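Local atomic coordinates of transcriptional regulator, TetR family (Vibrio parahaemolyticus, PDB entry 3HE0), a protein that probably binds DNA at regulatory sites as a transcription factor of the TetR family. Residues Asp14-Ala19 and Tyr49-Asp54; Ser33-Ala38 and Val43-Ile48. All coordinates share one frame; numbering follows the deposited sequence.

Contact 1: Asp14-Ala19 and Tyr49-Asp54; sequences DQILAA and YRYFSD
I16 and L17, on helix 13-27, pack against Y51 and F52 in the loop that follows helix 45-49, and the packing ties the first helix of a TetR-type helix-turn-helix domain to the end of its predicted DNA-binding motif. It is a good example of how a short loop can be fixed by two aromatic side chains rather than by backbone bonds: no hydrogen bond joins the two segments.

The apolar part rests on the branching of I16. With chi1 at -65°, CG2 stands anti to the backbone N and CG1 anti to the carbonyl carbon, and the two branches serve different rings. CG2 lies 3.7 Å from F52 CE2, the side chains of I16 and F52 running past each other in opposite senses. The longer branch carries CD1 to 3.8 Å from Y51 CD2, and here the side chains cross at nearly a right angle. L17 reaches the far end of the F52 ring, its CD2 3.9 Å from F52 CZ. The phenyl group thus has an isoleucine and a leucine from successive helix positions packed against its leading end, and L58 of helix 55-74 touches both L17 and F52, so that the core continues into the next helix, at whose N-cap D54 sits. A bound sulfate, probably from the crystallisation liquor, lies about 4 Å from the L17 side chain.

A polar bond is added at the outer ring. Y51 combines both kinds of contact: its ring meets I16, and its OH is hydrogen-bonded to the backbone N of K12.

Contact 2: Ser33-Ala38 and Val43-Ile48; sequences SMQKLA and VAAGTI
The carbonyl O of A38 takes a hydrogen bond from V43 N at 2.8 Å, nearly straight at the hydrogen (166°), with the donor tilted 19° from the carbonyl plane. This link crosses the turn of a helix-turn-helix and holds the start of 43-48 against helix 34-41, with A38 CA and V43 CA only 5.0 Å apart.

Beyond the turn the contact becomes apolar, and I48 carries most of it. Its CD1 comes down on the methyl of A38, 3.4 Å from CB, somewhat closer than ordinary van der Waals packing, and also lies 3.5 Å from M34 O. L37 CD2 lies 4.1 Å from I48 CD1, a looser approach to the same tip of the isoleucine. The other branch, CG2, meets the CE of M34, present here as selenomethionine, at 3.5 Å; the bend of that chain at chi2 and chi3 brings its end round to I48. One isoleucine therefore bridges M34 and A38, which stand one helical turn apart on helix 34-41.

S33 caps the start of helix 34-41. Its OG accepts from K36 N at 3.0 Å and, weakly, from Q35 N.

Helix 34-41 is also packed on its neighbours: L37 touches A19 and A20 of helix 13-27, and both M34 and L37 touch L58 of helix 55-74. It is thus packed against both of those helices, while the turn adds a link of its own to helix 13-27 where V43 touches Q15.

Overall arrangement
Contacts 1 and 2 belong to one compact helical domain, with centres about 8 Å apart and on the same side of the chain's centre. Contact 2 is nested in sequence within the loop closed by contact 1: helix 13-27 comes first, then helices 34-41 and 45-49, then the loop leading to helix 55-74. The two touch directly, as where L37 CD1 lies 3.6 Å from I16 O. Contact 2 helps set the mutual position of the two helices of the predicted motif, whereas contact 1 fastens the end of that unit to the helix before it. Together they shape the part that, as in other TetR regulators, probably meets DNA.

Contact 1: Asp14-Ala19 and Tyr49-Asp54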
# COMPACT_ATOMS: atom_id res chain seq x y z
N ASP A 14 24.12 -11.23 8.27
CA ASP A 14 23.27 -10.12 8.70
C ASP A 14 23.81 -8.76 8.24
O ASP A 14 23.06 -7.93 7.77
CB ASP A 14 23.18 -10.09 10.24
CG ASP A 14 22.43 -11.29 10.80
OD1 ASP A 14 21.39 -11.71 10.24
OD2 ASP A 14 22.89 -11.80 11.85
N GLN A 15 25.12 -8.56 8.38
CA GLN A 15 25.76 -7.35 7.90
C GLN A 15 25.48 -7.11 6.40
O GLN A 15 25.13 -6.00 5.97
CB GLN A 15 27.27 -7.44 8.15
CG GLN A 15 28.04 -6.21 7.80
CD GLN A 15 29.51 -6.34 8.19
OE1 GLN A 15 29.83 -6.60 9.34
NE2 GLN A 15 30.41 -6.14 7.23
N ILE A 16 25.57 -8.18 5.63
CA ILE A 16 25.33 -8.10 4.20
C ILE A 16 23.86 -7.82 3.93
O ILE A 16 23.54 -7.05 3.01
CB ILE A 16 25.76 -9.43 3.45
CG1 ILE A 16 27.28 -9.63 3.56
CG2 ILE A 16 25.32 -9.40 2.00
CD1 ILE A 16 27.78 -11.12 3.24
N LEU A 17 22.99 -8.49 4.69
CA LEU A 17 21.55 -8.26 4.54
C LEU A 17 21.18 -6.84 4.93
O LEU A 17 20.35 -6.21 4.27
CB LEU A 17 20.72 -9.25 5.37
CG LEU A 17 20.52 -10.64 4.78
CD1 LEU A 17 19.66 -11.44 5.70
CD2 LEU A 17 19.94 -10.63 3.36
N ALA A 18 21.82 -6.34 5.98
CA ALA A 18 21.62 -4.96 6.42
C ALA A 18 22.05 -3.98 5.32
O ALA A 18 21.28 -3.12 4.97
CB ALA A 18 22.38 -4.68 7.69
N ALA A 19 23.24 -4.17 4.76
CA ALA A 19 23.70 -3.30 3.64
C ALA A 19 22.73 -3.39 2.47
O ALA A 19 22.33 -2.38 1.90
CB ALA A 19 25.10 -3.68 3.19
N TYR A 49 29.49 -14.24 -1.99
CA TYR A 49 29.21 -15.54 -2.58
C TYR A 49 29.43 -16.73 -1.66
O TYR A 49 29.07 -17.84 -2.01
CB TYR A 49 29.97 -15.68 -3.90
CG TYR A 49 29.43 -14.68 -4.91
CD1 TYR A 49 28.22 -14.90 -5.54
CD2 TYR A 49 30.11 -13.52 -5.21
CE1 TYR A 49 27.70 -14.00 -6.45
CE2 TYR A 49 29.61 -12.61 -6.14
CZ TYR A 49 28.40 -12.87 -6.76
OH TYR A 49 27.86 -11.98 -7.67
N ARG A 50 29.98 -16.50 -0.48
CA ARG A 50 30.06 -17.53 0.54
C ARG A 50 28.76 -17.67 1.32
O ARG A 50 28.63 -18.61 2.13
CB ARG A 50 31.19 -17.24 1.49
CG ARG A 50 32.53 -17.14 0.76
CD ARG A 50 33.65 -17.60 1.62
NE ARG A 50 33.98 -16.56 2.55
CZ ARG A 50 34.84 -15.60 2.29
NH1 ARG A 50 35.46 -15.56 1.10
NH2 ARG A 50 35.07 -14.66 3.21
N TYR A 51 27.85 -16.75 1.06
CA TYR A 51 26.56 -16.69 1.75
C TYR A 51 25.38 -16.74 0.81
O TYR A 51 24.39 -17.30 1.18
CB TYR A 51 26.42 -15.44 2.63
CG TYR A 51 27.37 -15.42 3.76
CD1 TYR A 51 27.09 -16.06 4.96
CD2 TYR A 51 28.60 -14.81 3.62
CE1 TYR A 51 28.03 -16.05 6.01
CE2 TYR A 51 29.53 -14.82 4.61
CZ TYR A 51 29.25 -15.44 5.80
OH TYR A 51 30.23 -15.40 6.78
N PHE A 52 25.48 -16.16 -0.39
CA PHE A 52 24.36 -16.13 -1.33
C PHE A 52 24.84 -16.62 -2.67
O PHE A 52 25.91 -16.22 -3.10
CB PHE A 52 23.83 -14.70 -1.44
CG PHE A 52 23.46 -14.12 -0.13
CD1 PHE A 52 22.24 -14.45 0.46
CD2 PHE A 52 24.34 -13.33 0.56
CE1 PHE A 52 21.89 -13.95 1.72
CE2 PHE A 52 24.01 -12.83 1.82
CZ PHE A 52 22.75 -13.13 2.39
N SER A 53 24.09 -17.50 -3.34
CA SER A 53 24.57 -18.03 -4.61
C SER A 53 24.60 -16.99 -5.71
O SER A 53 25.50 -16.99 -6.52
CB SER A 53 23.76 -19.24 -5.06
OG SER A 53 22.39 -19.07 -4.79
N ASP A 54 23.67 -16.05 -5.70
CA ASP A 54 23.58 -15.05 -6.75
C ASP A 54 22.62 -13.93 -6.30
O ASP A 54 22.02 -14.00 -5.21
CB ASP A 54 23.06 -15.72 -8.04
CG ASP A 54 21.69 -16.36 -7.87
OD1 ASP A 54 20.94 -16.00 -6.97
OD2 ASP A 54 21.35 -17.26 -8.64

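Contact 2: Ser33-Ala38 and Val43-Ile48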
# COMPACT_ATOMS: atom_id res chain seq x y z
N SER A 33 23.58 -3.66 -6.95
CA SER A 33 24.86 -4.10 -7.49
C SER A 33 25.60 -4.93 -6.46
O SER A 33 25.77 -4.48 -5.33
CB SER A 33 25.75 -2.90 -7.81
OG SER A 33 27.11 -3.25 -7.65
N MSE A 34 26.11 -6.09 -6.85
CA MSE A 34 26.87 -6.90 -5.92
C MSE A 34 28.13 -6.15 -5.44
O MSE A 34 28.59 -6.34 -4.31
CB MSE A 34 27.22 -8.25 -6.53
CG MSE A 34 26.01 -9.15 -6.80
SE MSE A 34 24.88 -9.57 -5.25
CE MSE A 34 25.22 -11.47 -4.96
N GLN A 35 28.66 -5.29 -6.30
CA GLN A 35 29.88 -4.53 -5.98
C GLN A 35 29.65 -3.46 -4.92
O GLN A 35 30.40 -3.37 -3.94
CB GLN A 35 30.46 -3.89 -7.25
CG GLN A 35 31.93 -3.49 -7.13
CD GLN A 35 32.85 -4.69 -6.93
OE1 GLN A 35 33.45 -4.83 -5.87
NE2 GLN A 35 32.94 -5.57 -7.93
N LYS A 36 28.63 -2.64 -5.11
CA LYS A 36 28.32 -1.58 -4.14
C LYS A 36 27.89 -2.24 -2.84
O LYS A 36 28.20 -1.73 -1.76
CB LYS A 36 27.23 -0.63 -4.66
CG LYS A 36 27.52 0.88 -4.40
CD LYS A 36 26.55 1.56 -3.41
CE LYS A 36 26.81 3.09 -3.33
NZ LYS A 36 25.93 3.86 -2.38
N LEU A 37 27.20 -3.38 -2.95
CA LEU A 37 26.79 -4.13 -1.77
C LEU A 37 28.02 -4.45 -0.97
O LEU A 37 28.08 -4.17 0.22
CB LEU A 37 26.02 -5.41 -2.15
CG LEU A 37 25.53 -6.28 -0.99
CD1 LEU A 37 24.55 -5.56 -0.08
CD2 LEU A 37 24.91 -7.53 -1.52
N ALA A 38 29.03 -5.01 -1.63
CA ALA A 38 30.23 -5.44 -0.93
C ALA A 38 30.93 -4.23 -0.32
O ALA A 38 31.38 -4.29 0.83
CB ALA A 38 31.16 -6.23 -1.86
N VAL A 43 32.75 -5.72 2.85
CA VAL A 43 33.32 -7.05 2.67
C VAL A 43 33.82 -7.16 1.25
O VAL A 43 33.36 -6.44 0.38
CB VAL A 43 32.27 -8.11 2.93
CG1 VAL A 43 31.71 -7.96 4.35
CG2 VAL A 43 31.15 -8.02 1.88
N ALA A 44 34.74 -8.07 1.01
CA ALA A 44 35.13 -8.41 -0.38
C ALA A 44 33.94 -8.99 -1.14
O ALA A 44 33.06 -9.64 -0.53
CB ALA A 44 36.28 -9.38 -0.39
N ALA A 45 33.89 -8.79 -2.46
CA ALA A 45 32.84 -9.43 -3.30
C ALA A 45 32.76 -10.91 -3.06
O ALA A 45 31.68 -11.49 -3.01
CB ALA A 45 33.12 -9.18 -4.78
N GLY A 46 33.92 -11.55 -2.94
CA GLY A 46 33.96 -12.99 -2.76
C GLY A 46 33.23 -13.43 -1.50
O GLY A 46 32.61 -14.47 -1.48
N THR A 47 33.30 -12.62 -0.44
CA THR A 47 32.57 -12.91 0.78
C THR A 47 31.05 -13.04 0.53
O THR A 47 30.41 -13.87 1.14
CB THR A 47 32.86 -11.86 1.85
OG1 THR A 47 34.26 -11.95 2.15
CG2 THR A 47 32.04 -12.06 3.11
N ILE A 48 30.49 -12.24 -0.37
CA ILE A 48 29.07 -12.31 -0.59
C ILE A 48 28.65 -13.67 -1.13
O ILE A 48 27.59 -14.21 -0.78
CB ILE A 48 28.59 -11.22 -1.55
CG1 ILE A 48 28.77 -9.86 -0.87
CG2 ILE A 48 27.09 -11.45 -1.97
CD1 ILE A 48 28.83 -8.72 -1.81